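Local coordinates for protein OBCA, Oxalate Biosynthetic Component A (Burkholderia glumae, PDB 4NNB) that combines an N-terminal domain with a TIM-barrel domain and binds a magnesium ion together with an oxaloacetate ion, at residues A196-L201 and V472-G477; E206-E211 and V223-R228; P263-K266 and A271-L274. All blocks are in the same frame, centred on the assembly; numbering follows the deposited sequence.

Contact 1 (A196-L201 and V472-G477); sequences ARSPYL and VGLEDG. With MG (magnesium ion), chain B; OAA (oxaloacetate ion), chain C.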
ATOM      1  N   ALA A 196       5.002  -3.060   7.678  1.00 36.10           N
ATOM      2  CA  ALA A 196       4.344  -2.298   6.610  1.00 34.52           C
ATOM      3  C   ALA A 196       5.375  -1.528   5.777  1.00 33.88           C
ATOM      4  O   ALA A 196       5.161  -0.374   5.396  1.00 30.02           O
ATOM      5  CB  ALA A 196       3.290  -1.349   7.193  1.00 36.25           C
ATOM      6  N   ARG A 197       6.504  -2.179   5.501  1.00 29.42           N
ATOM      7  CA  ARG A 197       7.542  -1.574   4.680  1.00 29.64           C
ATOM      8  C   ARG A 197       7.869  -2.430   3.466  1.00 28.78           C
ATOM      9  O   ARG A 197       7.655  -3.648   3.456  1.00 24.99           O
ATOM     10  CB  ARG A 197       8.820  -1.338   5.491  1.00 34.69           C
ATOM     11  CG  ARG A 197       8.671  -0.296   6.606  1.00 36.31           C
ATOM     12  CD  ARG A 197       9.836   0.662   6.576  1.00 37.99           C
ATOM     13  NE  ARG A 197       9.944   1.466   7.788  1.00 37.91           N
ATOM     14  CZ  ARG A 197      10.851   2.424   7.943  1.00 41.99           C
ATOM     15  NH1 ARG A 197      11.703   2.677   6.962  1.00 37.22           N
ATOM     16  NH2 ARG A 197      10.911   3.124   9.066  1.00 39.09           N
ATOM     17  N   SER A 198       8.410  -1.781   2.449  1.00 23.35           N
ATOM     18  CA  SER A 198       8.863  -2.493   1.267  1.00 25.36           C
ATOM     19  C   SER A 198      10.125  -1.823   0.759  1.00 25.26           C
ATOM     20  O   SER A 198      10.226  -0.599   0.775  1.00 27.38           O
ATOM     21  CB  SER A 198       7.772  -2.502   0.189  1.00 21.03           C
ATOM     22  OG  SER A 198       8.317  -2.848  -1.082  1.00 22.25           O
ATOM     23  N   PRO A 199      11.104  -2.624   0.323  1.00 26.28           N
ATOM     24  CA  PRO A 199      12.317  -2.073  -0.268  1.00 22.69           C
ATOM     25  C   PRO A 199      12.066  -1.554  -1.681  1.00 22.59           C
ATOM     26  O   PRO A 199      12.997  -1.020  -2.288  1.00 23.60           O
ATOM     27  CB  PRO A 199      13.249  -3.290  -0.324  1.00 25.29           C
ATOM     28  CG  PRO A 199      12.301  -4.460  -0.490  1.00 23.91           C
ATOM     29  CD  PRO A 199      11.163  -4.094   0.432  1.00 25.61           C
ATOM     30  N   TYR A 200      10.840  -1.691  -2.186  1.00 21.58           N
ATOM     31  CA  TYR A 200      10.514  -1.243  -3.545  1.00 24.15           C
ATOM     32  C   TYR A 200       9.491  -0.090  -3.608  1.00 24.96           C
ATOM     33  O   TYR A 200       9.071   0.309  -4.697  1.00 21.17           O
ATOM     34  CB  TYR A 200      10.012  -2.417  -4.388  1.00 25.29           C
ATOM     35  CG  TYR A 200      10.847  -3.661  -4.241  1.00 23.94           C
ATOM     36  CD1 TYR A 200      12.158  -3.695  -4.708  1.00 25.18           C
ATOM     37  CD2 TYR A 200      10.331  -4.799  -3.626  1.00 23.44           C
ATOM     38  CE1 TYR A 200      12.945  -4.850  -4.577  1.00 28.46           C
ATOM     39  CE2 TYR A 200      11.108  -5.964  -3.486  1.00 23.70           C
ATOM     40  CZ  TYR A 200      12.415  -5.975  -3.962  1.00 29.29           C
ATOM     41  OH  TYR A 200      13.198  -7.110  -3.836  1.00 28.65           O
ATOM     42  N   LEU A 201       9.085   0.431  -2.455  1.00 20.99           N
ATOM     43  CA  LEU A 201       8.149   1.556  -2.428  1.00 23.66           C
ATOM     44  C   LEU A 201       8.773   2.828  -3.003  1.00 22.45           C
ATOM     45  O   LEU A 201       9.796   3.302  -2.500  1.00 22.91           O
ATOM     46  CB  LEU A 201       7.684   1.848  -1.001  1.00 22.25           C
ATOM     47  CG  LEU A 201       6.504   2.829  -0.956  1.00 24.35           C
ATOM     48  CD1 LEU A 201       5.211   2.096  -1.296  1.00 23.20           C
ATOM     49  CD2 LEU A 201       6.413   3.523   0.413  1.00 24.12           C
ATOM     50  N   VAL A 472      -4.984  -2.417  -7.688  1.00 20.75           N
ATOM     51  CA  VAL A 472      -3.973  -3.075  -6.854  1.00 22.82           C
ATOM     52  C   VAL A 472      -2.789  -2.125  -6.747  1.00 22.53           C
ATOM     53  O   VAL A 472      -2.709  -1.148  -7.492  1.00 23.57           O
ATOM     54  CB  VAL A 472      -3.482  -4.401  -7.479  1.00 25.75           C
ATOM     55  CG1 VAL A 472      -4.572  -5.458  -7.413  1.00 26.61           C
ATOM     56  CG2 VAL A 472      -3.032  -4.168  -8.921  1.00 22.72           C
ATOM     57  N   GLY A 473      -1.878  -2.403  -5.822  1.00 23.20           N
ATOM     58  CA  GLY A 473      -0.647  -1.638  -5.725  1.00 21.90           C
ATOM     59  C   GLY A 473      -0.135  -1.608  -4.299  1.00 21.30           C
ATOM     60  O   GLY A 473      -0.878  -1.957  -3.380  1.00 20.36           O
ATOM     61  N   LEU A 474       1.109  -1.165  -4.101  1.00 23.06           N
ATOM     62  CA  LEU A 474       1.696  -1.102  -2.752  1.00 22.99           C
ATOM     63  C   LEU A 474       0.883  -0.255  -1.755  1.00 21.79           C
ATOM     64  O   LEU A 474       0.910  -0.509  -0.543  1.00 19.43           O
ATOM     65  CB  LEU A 474       3.150  -0.626  -2.817  1.00 21.98           C
ATOM     66  CG  LEU A 474       4.124  -1.525  -3.594  1.00 24.42           C
ATOM     67  CD1 LEU A 474       5.589  -1.129  -3.305  1.00 20.90           C
ATOM     68  CD2 LEU A 474       3.881  -2.992  -3.252  1.00 24.97           C
ATOM     69  N   GLU A 475       0.151   0.736  -2.259  1.00 22.28           N
ATOM     70  CA  GLU A 475      -0.797   1.479  -1.417  1.00 19.00           C
ATOM     71  C   GLU A 475      -1.746   0.571  -0.637  1.00 22.03           C
ATOM     72  O   GLU A 475      -2.020   0.813   0.544  1.00 22.27           O
ATOM     73  CB  GLU A 475      -1.613   2.460  -2.276  1.00 20.92           C
ATOM     74  CG  GLU A 475      -2.750   3.153  -1.512  1.00 22.96           C
ATOM     75  CD  GLU A 475      -3.242   4.406  -2.224  1.00 24.66           C
ATOM     76  OE1 GLU A 475      -4.120   5.111  -1.676  1.00 23.21           O
ATOM     77  OE2 GLU A 475      -2.763   4.672  -3.345  1.00 22.90           O
ATOM     78  N   ASP A 476      -2.243  -0.478  -1.286  1.00 20.02           N
ATOM     79  CA  ASP A 476      -3.267  -1.341  -0.679  1.00 19.73           C
ATOM     80  C   ASP A 476      -2.738  -2.625  -0.029  1.00 23.99           C
ATOM     81  O   ASP A 476      -3.311  -3.109   0.948  1.00 24.34           O
ATOM     82  CB  ASP A 476      -4.330  -1.693  -1.720  1.00 22.86           C
ATOM     83  CG  ASP A 476      -4.968  -0.460  -2.317  1.00 24.48           C
ATOM     84  OD1 ASP A 476      -5.245  -0.441  -3.539  1.00 28.87           O
ATOM     85  OD2 ASP A 476      -5.158   0.505  -1.560  1.00 27.50           O
ATOM     86  N   GLY A 477      -1.658  -3.175  -0.580  1.00 22.50           N
ATOM     87  CA  GLY A 477      -1.025  -4.358  -0.013  1.00 20.24           C
ATOM     88  C   GLY A 477       0.382  -4.518  -0.552  1.00 23.77           C
ATOM     89  O   GLY A 477       0.652  -4.149  -1.694  1.00 21.68           O
TER
HETATM   90 MG    MG B 601      -4.910   7.086  -2.168  1.00 27.40          MG
HETATM   91  O1  OAA C 602      -8.112  10.053  -1.865  1.00 34.84           O
HETATM   92  O2  OAA C 602      -6.222   8.858  -2.254  1.00 27.38           O
HETATM   93  O4  OAA C 602      -5.859   6.411   2.364  1.00 33.56           O
HETATM   94  O5  OAA C 602      -6.726   8.526   2.609  1.00 36.32           O
HETATM   95  O3  OAA C 602      -5.273   7.239  -0.297  1.00 31.31           O
HETATM   96  C1  OAA C 602      -7.241   9.149  -1.492  1.00 29.88           C
HETATM   97  C2  OAA C 602      -7.448   8.457  -0.163  1.00 29.72           C
HETATM   98  C3  OAA C 602      -6.248   7.733   0.405  1.00 28.77           C
HETATM   99  C4  OAA C 602      -6.268   7.553   1.872  1.00 25.58           C
HETATM  100  O   HOH W   1      -6.776   5.811  -2.112  1.00 31.61           O
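L474 pushes its isobutyl group into the turn that follows strand 197-198 and supplies more than half of the 136 Å² buried here. L201 lies alongside it, the two side chains sliding past each other in opposite directions, with L201 CD1 3.7 Å from L474 CB. L201 CB sets off past L474, but chi1 of -169° swings CG round beside the carbonyl carbon and CD1 against L474. The L474 CD1 methyl reaches further, to 3.8 Å from L201 CA and 4.0 Å from Y200 O, so it meets backbone as well as side chain.

S198 contributes less: its OG is 3.9 Å from L474 CD1, a plain van der Waals approach. That oxygen is already used within its own segment, accepting from Y200 N at 3.0 Å and 160°, an ST turn inside the type I turn from S198 to L201.

Beyond L474 the chain curls tightly, G473 O accepting from both D476 N and G477 N. E475 points away from 196-201, and its extended side chain brings OE1 to the magnesium ion at 2.2 Å, so adjacent residues serve the packing and the metal site.

Strand 197-198 runs parallel to strand 18-19. The 472-477 loop leaves strand 469-472 of the central sheet and is backed by helix 495-507, where Q498 touches the L474 side chain and T495 OG1 bonds to L474 N.

Contact 2 (E206-E211 and V223-R228); sequences EAITEE and VHLHTR. With MG (magnesium ion), chain B; OAA (oxaloacetate ion), chain C.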
ATOM      1  N   GLU A 206      11.499  10.480  -9.314  1.00 30.02           N
ATOM      2  CA  GLU A 206      12.136   9.565 -10.267  1.00 29.07           C
ATOM      3  C   GLU A 206      11.588   8.153 -10.133  1.00 24.76           C
ATOM      4  O   GLU A 206      11.224   7.518 -11.122  1.00 29.06           O
ATOM      5  CB  GLU A 206      13.651   9.530 -10.051  1.00 33.50           C
ATOM      6  CG  GLU A 206      14.450   9.360 -11.334  1.00 46.70           C
ATOM      7  CD  GLU A 206      14.637  10.670 -12.073  1.00 46.95           C
ATOM      8  OE1 GLU A 206      14.496  11.741 -11.440  1.00 53.41           O
ATOM      9  OE2 GLU A 206      14.922  10.631 -13.287  1.00 48.21           O
ATOM     10  N   ALA A 207      11.535   7.672  -8.900  1.00 25.89           N
ATOM     11  CA  ALA A 207      11.050   6.324  -8.619  1.00 25.97           C
ATOM     12  C   ALA A 207       9.549   6.202  -8.907  1.00 28.15           C
ATOM     13  O   ALA A 207       9.093   5.194  -9.457  1.00 23.35           O
ATOM     14  CB  ALA A 207      11.370   5.940  -7.167  1.00 25.40           C
ATOM     15  N   ILE A 208       8.784   7.227  -8.532  1.00 26.45           N
ATOM     16  CA  ILE A 208       7.350   7.226  -8.799  1.00 25.52           C
ATOM     17  C   ILE A 208       7.084   7.183 -10.301  1.00 26.92           C
ATOM     18  O   ILE A 208       6.222   6.430 -10.772  1.00 26.30           O
ATOM     19  CB  ILE A 208       6.662   8.444  -8.128  1.00 26.43           C
ATOM     20  CG1 ILE A 208       6.593   8.220  -6.617  1.00 24.15           C
ATOM     21  CG2 ILE A 208       5.270   8.701  -8.717  1.00 23.44           C
ATOM     22  CD1 ILE A 208       6.143   9.462  -5.811  1.00 24.88           C
ATOM     23  N   THR A 209       7.834   7.980 -11.057  1.00 27.63           N
ATOM     24  CA  THR A 209       7.715   7.965 -12.513  1.00 26.81           C
ATOM     25  C   THR A 209       8.004   6.573 -13.072  1.00 24.14           C
ATOM     26  O   THR A 209       7.243   6.053 -13.888  1.00 24.15           O
ATOM     27  CB  THR A 209       8.670   8.988 -13.174  1.00 31.58           C
ATOM     28  OG1 THR A 209       8.301  10.312 -12.776  1.00 31.83           O
ATOM     29  CG2 THR A 209       8.597   8.895 -14.691  1.00 29.80           C
ATOM     30  N   GLU A 210       9.097   5.968 -12.627  1.00 28.16           N
ATOM     31  CA  GLU A 210       9.508   4.673 -13.174  1.00 29.29           C
ATOM     32  C   GLU A 210       8.475   3.592 -12.868  1.00 29.08           C
ATOM     33  O   GLU A 210       8.124   2.799 -13.744  1.00 28.13           O
ATOM     34  CB  GLU A 210      10.896   4.276 -12.657  1.00 32.06           C
ATOM     35  CG  GLU A 210      11.375   2.905 -13.133  1.00 33.76           C
ATOM     36  CD  GLU A 210      11.572   2.852 -14.642  1.00 43.09           C
ATOM     37  OE1 GLU A 210      11.805   3.920 -15.250  1.00 40.41           O
ATOM     38  OE2 GLU A 210      11.496   1.741 -15.220  1.00 45.44           O
ATOM     39  N   GLU A 211       7.944   3.592 -11.646  1.00 26.62           N
ATOM     40  CA  GLU A 211       6.934   2.598 -11.263  1.00 24.92           C
ATOM     41  C   GLU A 211       5.618   2.809 -12.000  1.00 25.99           C
ATOM     42  O   GLU A 211       4.964   1.843 -12.412  1.00 25.31           O
ATOM     43  CB  GLU A 211       6.719   2.581  -9.735  1.00 25.55           C
ATOM     44  CG  GLU A 211       5.697   1.560  -9.271  1.00 23.32           C
ATOM     45  CD  GLU A 211       6.138   0.115  -9.543  1.00 26.54           C
ATOM     46  OE1 GLU A 211       7.319  -0.212  -9.301  1.00 25.29           O
ATOM     47  OE2 GLU A 211       5.301  -0.689  -9.994  1.00 30.19           O
ATOM     48  N   VAL A 223      -3.278   5.251 -13.119  1.00 22.86           N
ATOM     49  CA  VAL A 223      -2.356   5.201 -11.994  1.00 21.92           C
ATOM     50  C   VAL A 223      -2.735   6.240 -10.936  1.00 24.42           C
ATOM     51  O   VAL A 223      -2.729   7.446 -11.208  1.00 22.93           O
ATOM     52  CB  VAL A 223      -0.899   5.425 -12.437  1.00 22.71           C
ATOM     53  CG1 VAL A 223       0.051   5.217 -11.249  1.00 22.59           C
ATOM     54  CG2 VAL A 223      -0.539   4.470 -13.596  1.00 26.28           C
ATOM     55  N   HIS A 224      -3.070   5.758  -9.743  1.00 21.95           N
ATOM     56  CA  HIS A 224      -3.444   6.622  -8.613  1.00 21.74           C
ATOM     57  C   HIS A 224      -2.177   6.965  -7.815  1.00 20.97           C
ATOM     58  O   HIS A 224      -1.481   6.076  -7.332  1.00 23.10           O
ATOM     59  CB  HIS A 224      -4.487   5.894  -7.747  1.00 20.46           C
ATOM     60  CG  HIS A 224      -4.797   6.557  -6.435  1.00 20.65           C
ATOM     61  ND1 HIS A 224      -5.533   7.727  -6.337  1.00 24.00           N
ATOM     62  CD2 HIS A 224      -4.521   6.187  -5.161  1.00 20.35           C
ATOM     63  CE1 HIS A 224      -5.669   8.054  -5.065  1.00 24.47           C
ATOM     64  NE2 HIS A 224      -5.059   7.135  -4.327  1.00 26.09           N
ATOM     65  N   LEU A 225      -1.883   8.254  -7.695  1.00 20.34           N
ATOM     66  CA  LEU A 225      -0.625   8.727  -7.125  1.00 21.18           C
ATOM     67  C   LEU A 225      -0.784   9.428  -5.779  1.00 23.33           C
ATOM     68  O   LEU A 225      -1.743  10.181  -5.572  1.00 21.46           O
ATOM     69  CB  LEU A 225       0.034   9.715  -8.102  1.00 19.64           C
ATOM     70  CG  LEU A 225       0.511   9.115  -9.429  1.00 23.05           C
ATOM     71  CD1 LEU A 225       1.119  10.185 -10.339  1.00 21.78           C
ATOM     72  CD2 LEU A 225       1.534   8.007  -9.150  1.00 20.44           C
ATOM     73  N   HIS A 226       0.171   9.177  -4.882  1.00 20.88           N
ATOM     74  CA  HIS A 226       0.426  10.040  -3.732  1.00 23.79           C
ATOM     75  C   HIS A 226       1.869  10.528  -3.811  1.00 23.99           C
ATOM     76  O   HIS A 226       2.715   9.915  -4.476  1.00 22.12           O
ATOM     77  CB  HIS A 226       0.323   9.273  -2.409  1.00 19.52           C
ATOM     78  CG  HIS A 226      -1.065   8.877  -2.008  1.00 22.34           C
ATOM     79  ND1 HIS A 226      -1.625   9.268  -0.811  1.00 21.46           N
ATOM     80  CD2 HIS A 226      -1.974   8.067  -2.606  1.00 20.78           C
ATOM     81  CE1 HIS A 226      -2.830   8.734  -0.696  1.00 22.06           C
ATOM     82  NE2 HIS A 226      -3.066   8.002  -1.772  1.00 21.27           N
ATOM     83  N   THR A 227       2.156  11.609  -3.096  1.00 21.25           N
ATOM     84  CA  THR A 227       3.522  12.026  -2.825  1.00 24.00           C
ATOM     85  C   THR A 227       3.776  11.959  -1.322  1.00 25.60           C
ATOM     86  O   THR A 227       2.836  11.846  -0.529  1.00 23.63           O
ATOM     87  CB  THR A 227       3.799  13.448  -3.345  1.00 25.97           C
ATOM     88  OG1 THR A 227       2.738  14.324  -2.927  1.00 22.73           O
ATOM     89  CG2 THR A 227       3.886  13.446  -4.874  1.00 25.94           C
ATOM     90  N   ARG A 228       5.051  12.018  -0.940  1.00 25.56           N
ATOM     91  CA  ARG A 228       5.458  11.940   0.459  1.00 25.95           C
ATOM     92  C   ARG A 228       6.445  13.055   0.771  1.00 28.36           C
ATOM     93  O   ARG A 228       7.255  13.427  -0.071  1.00 27.32           O
ATOM     94  CB  ARG A 228       6.155  10.604   0.760  1.00 25.68           C
ATOM     95  CG  ARG A 228       5.336   9.344   0.464  1.00 22.79           C
ATOM     96  CD  ARG A 228       4.094   9.230   1.327  1.00 21.53           C
ATOM     97  NE  ARG A 228       3.475   7.921   1.133  1.00 24.09           N
ATOM     98  CZ  ARG A 228       3.838   6.825   1.798  1.00 25.08           C
ATOM     99  NH1 ARG A 228       4.792   6.890   2.728  1.00 23.53           N
ATOM    100  NH2 ARG A 228       3.234   5.671   1.552  1.00 22.40           N
TER
HETATM  101 MG    MG B 601      -4.910   7.086  -2.168  1.00 27.40          MG
HETATM  102  O1  OAA C 602      -8.112  10.053  -1.865  1.00 34.84           O
HETATM  103  O2  OAA C 602      -6.222   8.858  -2.254  1.00 27.38           O
HETATM  104  O4  OAA C 602      -5.859   6.411   2.364  1.00 33.56           O
HETATM  105  O5  OAA C 602      -6.726   8.526   2.609  1.00 36.32           O
HETATM  106  O3  OAA C 602      -5.273   7.239  -0.297  1.00 31.31           O
HETATM  107  C1  OAA C 602      -7.241   9.149  -1.492  1.00 29.88           C
HETATM  108  C2  OAA C 602      -7.448   8.457  -0.163  1.00 29.72           C
HETATM  109  C3  OAA C 602      -6.248   7.733   0.405  1.00 28.77           C
HETATM  110  C4  OAA C 602      -6.268   7.553   1.872  1.00 25.58           C
HETATM  111  O   HOH W   1      -6.776   5.811  -2.112  1.00 31.61           O
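I208 of helix 205-217 and L225 of strand 222-229 make the apolar part of this contact: their side chains cross obliquely, and I208 CG2 meets L225 CD2 at 3.8 Å. The other branch of I208, with CG1 anti to the carbonyl carbon (chi1 -73°), carries CD1 over to the strand backbone, 3.7 Å from H226 O. That carbonyl oxygen is buried and has no polar partner in the model.

Metal binding is done on the side turned from the helix. H224 and H226 flank L225 in sequence and send their imidazoles away from the helix to the magnesium ion, H224 NE2 at 2.2 Å and H226 NE2 at 2.1 Å. Oxaloacetate chelates the ion through O2 at 2.2 Å and O3 at 1.9 Å; O3 stands across the metal from H224, and water 1 across from H226. E475 OE1 is the sixth ligand, facing O2. N251 OD1, hydrogen-bonded to H226 ND1, helps to fix the rotation of that ring.

This part of the chain thus packs apolar atoms against the helix and turns its imidazoles to the pocket. Six nitrogen and oxygen ligands in a somewhat distorted octahedron suit magnesium, which probably polarises the C3-O3 bond of the bound oxaloacetate.

Contact 3 (P263-K266 and A271-L274); sequences PMVK and AAIL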
ATOM      1  N   PRO A 263       5.006  15.780 -16.055  1.00 30.62           N
ATOM      2  CA  PRO A 263       5.632  15.755 -17.388  1.00 28.88           C
ATOM      3  C   PRO A 263       6.630  14.602 -17.587  1.00 27.67           C
ATOM      4  O   PRO A 263       6.812  14.176 -18.729  1.00 29.80           O
ATOM      5  CB  PRO A 263       6.361  17.101 -17.456  1.00 33.99           C
ATOM      6  CG  PRO A 263       6.667  17.427 -16.043  1.00 33.46           C
ATOM      7  CD  PRO A 263       5.476  16.926 -15.256  1.00 30.14           C
ATOM      8  N   MET A 264       7.255  14.099 -16.526  1.00 29.16           N
ATOM      9  CA  MET A 264       8.194  12.989 -16.705  1.00 34.05           C
ATOM     10  C   MET A 264       7.447  11.738 -17.160  1.00 31.44           C
ATOM     11  O   MET A 264       7.886  11.037 -18.076  1.00 27.80           O
ATOM     12  CB  MET A 264       9.042  12.740 -15.450  1.00 31.54           C
ATOM     13  CG  MET A 264      10.070  13.846 -15.199  1.00 33.33           C
ATOM     14  SD  MET A 264      11.206  13.519 -13.836  1.00 46.31           S
ATOM     15  CE  MET A 264      10.088  12.877 -12.629  1.00 35.30           C
ATOM     16  N   VAL A 265       6.291  11.489 -16.556  1.00 24.87           N
ATOM     17  CA  VAL A 265       5.443  10.378 -16.986  1.00 30.44           C
ATOM     18  C   VAL A 265       4.964  10.576 -18.416  1.00 32.24           C
ATOM     19  O   VAL A 265       5.084   9.677 -19.257  1.00 29.66           O
ATOM     20  CB  VAL A 265       4.216  10.197 -16.045  1.00 27.30           C
ATOM     21  CG1 VAL A 265       3.200   9.247 -16.654  1.00 26.23           C
ATOM     22  CG2 VAL A 265       4.672   9.672 -14.709  1.00 22.87           C
ATOM     23  N   LYS A 266       4.427  11.761 -18.689  1.00 27.21           N
ATOM     24  CA  LYS A 266       3.835  12.046 -19.991  1.00 28.25           C
ATOM     25  C   LYS A 266       4.843  12.034 -21.142  1.00 29.06           C
ATOM     26  O   LYS A 266       4.485  11.744 -22.283  1.00 28.52           O
ATOM     27  CB  LYS A 266       3.095  13.384 -19.951  1.00 31.18           C
ATOM     28  CG  LYS A 266       1.817  13.357 -19.109  1.00 31.76           C
ATOM     29  CD  LYS A 266       0.701  12.641 -19.833  1.00 32.66           C
ATOM     30  CE  LYS A 266      -0.581  12.690 -19.021  1.00 31.74           C
ATOM     31  NZ  LYS A 266      -1.715  12.618 -19.948  1.00 40.21           N
ATOM     32  N   ALA A 271      -0.205   8.679 -23.035  1.00 28.24           N
ATOM     33  CA  ALA A 271      -1.563   8.181 -22.814  1.00 31.90           C
ATOM     34  C   ALA A 271      -1.891   8.004 -21.331  1.00 25.79           C
ATOM     35  O   ALA A 271      -3.040   7.725 -20.989  1.00 27.93           O
ATOM     36  CB  ALA A 271      -1.757   6.857 -23.518  1.00 30.30           C
ATOM     37  N   ALA A 272      -0.879   8.107 -20.474  1.00 26.80           N
ATOM     38  CA  ALA A 272      -1.056   7.813 -19.049  1.00 31.61           C
ATOM     39  C   ALA A 272      -2.223   8.589 -18.478  1.00 27.91           C
ATOM     40  O   ALA A 272      -2.344   9.805 -18.691  1.00 26.66           O
ATOM     41  CB  ALA A 272       0.192   8.134 -18.276  1.00 26.21           C
ATOM     42  N   ILE A 273      -3.085   7.878 -17.761  1.00 25.55           N
ATOM     43  CA  ILE A 273      -4.192   8.513 -17.054  1.00 24.74           C
ATOM     44  C   ILE A 273      -3.817   8.637 -15.588  1.00 26.55           C
ATOM     45  O   ILE A 273      -3.775   7.641 -14.856  1.00 24.43           O
ATOM     46  CB  ILE A 273      -5.473   7.690 -17.183  1.00 26.94           C
ATOM     47  CG1 ILE A 273      -5.816   7.500 -18.662  1.00 26.22           C
ATOM     48  CG2 ILE A 273      -6.627   8.380 -16.438  1.00 22.96           C
ATOM     49  CD1 ILE A 273      -6.954   6.548 -18.901  1.00 28.11           C
ATOM     50  N   LEU A 274      -3.511   9.857 -15.169  1.00 23.67           N
ATOM     51  CA  LEU A 274      -3.078  10.083 -13.800  1.00 25.51           C
ATOM     52  C   LEU A 274      -4.259  10.439 -12.898  1.00 22.42           C
ATOM     53  O   LEU A 274      -5.086  11.304 -13.227  1.00 22.29           O
ATOM     54  CB  LEU A 274      -1.992  11.159 -13.753  1.00 25.82           C
ATOM     55  CG  LEU A 274      -0.665  10.825 -14.457  1.00 30.69           C
ATOM     56  CD1 LEU A 274       0.409  11.829 -14.043  1.00 30.58           C
ATOM     57  CD2 LEU A 274      -0.197   9.382 -14.189  1.00 26.58           C
TER
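A272 is met by two neighbouring residues of helix 255-268, one through its methyl group and one through its carbonyl. Its CB points at the helix and packs against V265 CG1 at 3.6 Å. Its O accepts a hydrogen bond from K266 NZ at 3.1 Å, the donor lying in the carbonyl plane with a C=O...N angle of 158°. The lysine chain leaves the helix with CG beside the backbone N and bends at chi2 (-75°), which turns it toward A272 and places CE 3.4 Å from the same oxygen. The stronger partner of the ammonium group is E307, in a salt bridge, and the other carboxylate oxygen of E307 takes the N-H of L274.

I273 points away from helix 255-268 and packs on helix 516-523. L274 points toward helix 255-268 again: CD2 lies 4.2 Å from V265 CG1 as the two side chains slip past each other in opposite directions. V265 CG1 thus touches both A272 and L274, with I273 between them pointing away.

Helix 255-268 followed by strand 273-276, which lies parallel to 222-229, forms the alpha-beta half of a beta-alpha-beta crossover, the repeating element of a TIM barrel; here shorter strands intervene before the helix.

From the N terminus, the chain first passes 196-201, whose partner 472-477 comes 271 residues later; contact 1 thus closes a long loop in which contacts 2 and 3 are nested. These two follow in series. Contact 2 closes a short helix-to-strand connection, 206-211 to 223-228, before contact 3 closes a still tighter one between 263-266 and 271-274. Their strands are parallel neighbours in the barrel sheet, joined by a probable V223 N to I273 O hydrogen bond, while T209 packs on helix 255-268. Contact 1 joins the turn after the strand pair 18-19/197-198 to the loop after barrel strand 469-472, and converges with contact 2 on the magnesium ion; contact 3 lies about 11 Å from contact 1 at the nearest atoms.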